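PDB 4I5J: Serine/threonine-protein phosphatase 2A regulatory subunit B'' subunit alpha from Homo sapiens, which serves as a calcium-binding regulatory subunit of protein phosphatase 2A, and might modulate the substrate selectivity, activity and localization of the catalytic enzyme. Local coordinates for residues Glu113-Ile118 with Met171-Phe176; Trp123-Asp128 with Ala136-Tyr141. All coordinates share one frame; numbering follows the deposited sequence.

Interaction 1: Glu113-Ile118 with Met171-Phe176; sequences EHFYVI and MSYADF
Y173 reaches across from its helix to F115 with its hydroxyl end: OH lies at the edge of the F115 ring, near its plane, 3.6 Å from CE1, and the two side chains cross at about a right angle. The reach follows from the tyrosine torsion, CG anti to the backbone N (chi1 179°), which carries the ring out from a CB that does not itself point at the partner helix. This buried hydroxyl is not left to apolar neighbours alone, since it hydrogen-bonds T63 OG1 on helix 54-72.

I118 supplies the aliphatic part. Its CG2 sits 3.9 Å from Y173 OH and 4.3 Å from F176 CE2, one methyl serving both aromatic residues. The helices that meet here, 112-125 and 173-184, are consistent with the first and last helices of an EF-hand pair, with the short two-stranded sheet of 133-134 and 170-171 between them in sequence.

Backbone takes part as well: the carbonyl O of I118 lies in the plane of the F176 ring, at its edge, 3.7 Å from CE2. At the start of helix 173-184, S172 is the N-cap, and its OG accepts a nearly straight bond from D175 N (3.2 Å, 170°).

Interaction 2: Trp123-Asp128 with Ala136-Tyr141; sequences WELDTD and ADLSRY
L125 drives its branched end against Y141 and L138, closing the inner side of what is consistent with an EF-hand helix-loop-helix: helix 112-125 runs into the loop, strand 133-134 follows, and the short helix 135-138 leaves it. The calcium ion seen in this structure sits in a different hand, at D200 to E211.

The packing is tight on this inner side. L125 CD1 approaches Y141 CD1 to 3.4 Å, obliquely to the ring, and also touches L138 CD1 at 4.0 Å. The other methyl, CD2, turns to backbone and lies 3.5 Å from the carbonyl O of D137. I133 and F176 pack on L125 as well, so the leucine belongs to a shared apolar core. F179 meets the Y141 ring edge-to-face.

Toward solvent the contact is looser and polar. D137 has CG anti to its own carbonyl carbon (chi1 -67°), which brings the carboxylate beside T127, with OD1 3.3 Å from T127 OG1; the two side chains cross at about a right angle. D128 adds a like charge nearby, which R140 probably offsets in part through its salt bridge from NH1 to D137 OD1, a long 3.5 Å. Replacing D137 with an alanine would remove the carboxylate and is likely to leave R140 NH1 without this acidic partner and T127 OG1 without its close carboxylate neighbour. Beneath the carboxylate, D137 CB rests 3.4 Å from the carbonyl O of L125, the last residue of its helix.

Overall arrangement
From the N terminus the chain passes through helix 54-72 before entering helix 112-125, which serves both contacts: its early turns interaction 1, its C-terminal end interaction 2. Just beyond that helix, interaction 2 closes a short loop, with 7 residues between its segments, and joins helix 112-125 to helix 135-138. The chain then continues through helix 148-154 and strand 170-171 to helix 173-184, where interaction 1 closes a longer loop of 52 residues. Interaction 2 is thus nested inside interaction 1. Their centres lie about 13 Å apart, and F176 CE1 meets L125 CD1 at 3.4 Å, joining them in one core of the EF-hand pair.

Interaction 1: Glu113-Ile118 with Met171-Phe176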
# COMPACT_ATOMS: atom_id res chain seq x y z
N GLU A 113 -16.93 -4.15 5.16
CA GLU A 113 -16.56 -5.44 4.58
C GLU A 113 -15.08 -5.48 4.20
O GLU A 113 -14.40 -6.50 4.40
CB GLU A 113 -17.38 -5.72 3.32
CG GLU A 113 -18.80 -6.24 3.55
CD GLU A 113 -19.66 -6.21 2.29
OE1 GLU A 113 -19.21 -5.70 1.24
OE2 GLU A 113 -20.81 -6.70 2.35
N HIS A 114 -14.59 -4.39 3.62
CA HIS A 114 -13.21 -4.36 3.19
C HIS A 114 -12.34 -4.40 4.43
O HIS A 114 -11.34 -5.10 4.47
CB HIS A 114 -12.89 -3.09 2.40
CG HIS A 114 -13.38 -3.11 0.98
ND1 HIS A 114 -13.35 -2.00 0.17
CD2 HIS A 114 -13.90 -4.11 0.23
CE1 HIS A 114 -13.84 -2.31 -1.02
NE2 HIS A 114 -14.18 -3.59 -1.01
N PHE A 115 -12.72 -3.62 5.43
CA PHE A 115 -11.96 -3.60 6.67
C PHE A 115 -11.88 -5.00 7.28
O PHE A 115 -10.82 -5.42 7.74
CB PHE A 115 -12.55 -2.64 7.70
CG PHE A 115 -12.34 -3.08 9.12
CD1 PHE A 115 -11.10 -3.00 9.71
CD2 PHE A 115 -13.40 -3.61 9.86
CE1 PHE A 115 -10.90 -3.43 11.01
CE2 PHE A 115 -13.20 -4.03 11.17
CZ PHE A 115 -11.96 -3.95 11.75
N TYR A 116 -12.99 -5.73 7.28
CA TYR A 116 -12.99 -7.00 7.98
C TYR A 116 -12.13 -8.03 7.24
O TYR A 116 -11.45 -8.85 7.86
CB TYR A 116 -14.41 -7.51 8.22
CG TYR A 116 -14.49 -8.72 9.13
CD1 TYR A 116 -13.98 -8.68 10.43
CD2 TYR A 116 -15.09 -9.89 8.70
CE1 TYR A 116 -14.07 -9.81 11.29
CE2 TYR A 116 -15.18 -11.01 9.53
CZ TYR A 116 -14.67 -10.97 10.81
OH TYR A 116 -14.77 -12.09 11.60
N VAL A 117 -12.15 -7.97 5.91
CA VAL A 117 -11.26 -8.81 5.11
C VAL A 117 -9.81 -8.56 5.54
O VAL A 117 -9.07 -9.52 5.82
CB VAL A 117 -11.43 -8.54 3.59
CG1 VAL A 117 -10.29 -9.17 2.79
CG2 VAL A 117 -12.78 -9.05 3.11
N ILE A 118 -9.43 -7.29 5.61
CA ILE A 118 -8.08 -6.91 6.04
C ILE A 118 -7.78 -7.40 7.46
O ILE A 118 -6.71 -7.94 7.73
CB ILE A 118 -7.87 -5.38 5.96
CG1 ILE A 118 -8.06 -4.90 4.53
CG2 ILE A 118 -6.47 -4.98 6.42
CD1 ILE A 118 -7.96 -3.39 4.39
N MET A 171 6.05 -5.71 11.82
CA MET A 171 5.10 -4.92 11.06
C MET A 171 3.82 -4.72 11.89
O MET A 171 3.18 -5.68 12.34
CB MET A 171 4.75 -5.64 9.74
CG MET A 171 3.63 -4.96 8.95
SD MET A 171 3.22 -5.84 7.43
CE MET A 171 4.52 -5.24 6.35
N SER A 172 3.43 -3.46 12.07
CA SER A 172 2.24 -3.14 12.85
C SER A 172 1.00 -3.40 12.02
O SER A 172 1.08 -3.64 10.81
CB SER A 172 2.25 -1.67 13.27
OG SER A 172 2.16 -0.83 12.12
N TYR A 173 -0.16 -3.33 12.67
CA TYR A 173 -1.43 -3.44 11.97
C TYR A 173 -1.57 -2.39 10.85
O TYR A 173 -1.98 -2.70 9.72
CB TYR A 173 -2.63 -3.33 12.95
CG TYR A 173 -3.93 -3.44 12.19
CD1 TYR A 173 -4.40 -4.68 11.75
CD2 TYR A 173 -4.65 -2.31 11.83
CE1 TYR A 173 -5.58 -4.78 11.02
CE2 TYR A 173 -5.82 -2.40 11.10
CZ TYR A 173 -6.28 -3.63 10.70
OH TYR A 173 -7.43 -3.69 9.94
N ALA A 174 -1.22 -1.15 11.17
CA ALA A 174 -1.40 -0.05 10.23
C ALA A 174 -0.55 -0.29 9.00
O ALA A 174 -1.01 -0.17 7.86
CB ALA A 174 -1.03 1.29 10.89
N ASP A 175 0.71 -0.64 9.22
CA ASP A 175 1.60 -0.93 8.11
C ASP A 175 1.18 -2.16 7.31
O ASP A 175 1.48 -2.26 6.11
CB ASP A 175 3.02 -1.04 8.60
CG ASP A 175 3.65 0.32 8.80
OD1 ASP A 175 3.40 1.23 7.96
OD2 ASP A 175 4.37 0.48 9.79
N PHE A 176 0.51 -3.10 7.96
CA PHE A 176 0.02 -4.27 7.25
C PHE A 176 -1.05 -3.84 6.24
O PHE A 176 -1.11 -4.38 5.13
CB PHE A 176 -0.56 -5.30 8.21
CG PHE A 176 -1.18 -6.46 7.51
CD1 PHE A 176 -0.38 -7.36 6.82
CD2 PHE A 176 -2.54 -6.62 7.48
CE1 PHE A 176 -0.94 -8.43 6.15
CE2 PHE A 176 -3.12 -7.70 6.82
CZ PHE A 176 -2.31 -8.60 6.14

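Interaction 2: Trp123-Asp128 with Ala136-Tyr141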
# COMPACT_ATOMS: atom_id res chain seq x y z
N TRP A 123 -5.13 -11.16 11.27
CA TRP A 123 -5.31 -12.12 12.34
C TRP A 123 -4.62 -13.44 11.99
O TRP A 123 -3.89 -14.00 12.81
CB TRP A 123 -6.81 -12.37 12.58
CG TRP A 123 -7.01 -13.44 13.58
CD1 TRP A 123 -7.11 -14.78 13.35
CD2 TRP A 123 -7.10 -13.26 15.00
NE1 TRP A 123 -7.26 -15.45 14.55
CE2 TRP A 123 -7.24 -14.53 15.57
CE3 TRP A 123 -7.05 -12.14 15.84
CZ2 TRP A 123 -7.36 -14.72 16.95
CZ3 TRP A 123 -7.16 -12.34 17.21
CH2 TRP A 123 -7.32 -13.61 17.74
N GLU A 124 -4.85 -13.95 10.78
CA GLU A 124 -4.20 -15.17 10.30
C GLU A 124 -2.65 -15.11 10.31
O GLU A 124 -2.00 -16.11 10.57
CB GLU A 124 -4.70 -15.48 8.88
CG GLU A 124 -4.14 -16.76 8.26
CD GLU A 124 -4.84 -17.14 6.94
OE1 GLU A 124 -5.13 -16.24 6.12
OE2 GLU A 124 -5.11 -18.35 6.73
N LEU A 125 -2.08 -13.93 10.05
CA LEU A 125 -0.63 -13.79 9.96
C LEU A 125 0.07 -13.49 11.29
O LEU A 125 1.29 -13.67 11.44
CB LEU A 125 -0.29 -12.68 8.97
CG LEU A 125 -0.53 -13.02 7.51
CD1 LEU A 125 -0.34 -11.77 6.70
CD2 LEU A 125 0.46 -14.09 7.06
N ASP A 126 -0.71 -12.97 12.23
CA ASP A 126 -0.20 -12.62 13.54
C ASP A 126 -0.15 -13.89 14.38
O ASP A 126 -0.96 -14.07 15.29
CB ASP A 126 -1.10 -11.59 14.19
CG ASP A 126 -0.59 -11.12 15.52
OD1 ASP A 126 0.53 -11.51 15.91
OD2 ASP A 126 -1.31 -10.34 16.18
N THR A 127 0.81 -14.75 14.05
CA THR A 127 0.93 -16.09 14.63
C THR A 127 1.08 -16.06 16.14
O THR A 127 0.45 -16.83 16.85
CB THR A 127 2.14 -16.83 14.03
OG1 THR A 127 1.89 -17.08 12.65
CG2 THR A 127 2.35 -18.17 14.74
N ASP A 128 1.90 -15.14 16.64
CA ASP A 128 2.12 -15.04 18.08
C ASP A 128 0.99 -14.28 18.76
O ASP A 128 1.03 -14.07 19.97
CB ASP A 128 3.45 -14.33 18.35
CG ASP A 128 4.59 -14.93 17.56
OD1 ASP A 128 4.72 -16.17 17.56
OD2 ASP A 128 5.35 -14.16 16.93
N ALA A 136 9.12 -13.51 8.95
CA ALA A 136 8.89 -14.92 8.64
C ALA A 136 7.43 -15.20 8.34
O ALA A 136 7.11 -15.88 7.37
CB ALA A 136 9.35 -15.81 9.81
N ASP A 137 6.55 -14.72 9.20
CA ASP A 137 5.13 -14.89 8.94
C ASP A 137 4.66 -14.21 7.65
O ASP A 137 3.92 -14.82 6.87
CB ASP A 137 4.30 -14.47 10.15
CG ASP A 137 4.52 -15.40 11.34
OD1 ASP A 137 4.79 -16.61 11.12
OD2 ASP A 137 4.46 -14.93 12.49
N LEU A 138 5.11 -12.99 7.40
CA LEU A 138 4.70 -12.31 6.18
C LEU A 138 5.20 -13.07 4.95
O LEU A 138 4.53 -13.09 3.92
CB LEU A 138 5.20 -10.87 6.15
CG LEU A 138 4.47 -9.97 5.15
CD1 LEU A 138 3.02 -9.86 5.55
CD2 LEU A 138 5.14 -8.58 5.03
N SER A 139 6.35 -13.72 5.07
CA SER A 139 6.91 -14.52 3.98
C SER A 139 6.00 -15.68 3.57
O SER A 139 6.14 -16.22 2.48
CB SER A 139 8.28 -15.05 4.38
OG SER A 139 9.23 -14.01 4.37
N ARG A 140 5.07 -16.04 4.45
CA ARG A 140 4.14 -17.13 4.17
C ARG A 140 2.77 -16.65 3.71
O ARG A 140 1.88 -17.46 3.46
CB ARG A 140 3.99 -18.00 5.41
CG ARG A 140 5.26 -18.72 5.73
CD ARG A 140 5.23 -19.39 7.08
NE ARG A 140 6.56 -19.88 7.38
CZ ARG A 140 7.39 -19.36 8.28
NH1 ARG A 140 7.01 -18.34 9.04
NH2 ARG A 140 8.59 -19.88 8.44
N TYR A 141 2.59 -15.34 3.62
CA TYR A 141 1.34 -14.76 3.15
C TYR A 141 1.09 -15.24 1.74
O TYR A 141 2.02 -15.27 0.93
CB TYR A 141 1.45 -13.24 3.14
CG TYR A 141 0.24 -12.50 2.61
CD1 TYR A 141 -0.89 -12.32 3.39
CD2 TYR A 141 0.24 -11.94 1.33
CE1 TYR A 141 -1.99 -11.63 2.93
CE2 TYR A 141 -0.86 -11.26 0.85
CZ TYR A 141 -1.97 -11.10 1.66
OH TYR A 141 -3.08 -10.41 1.21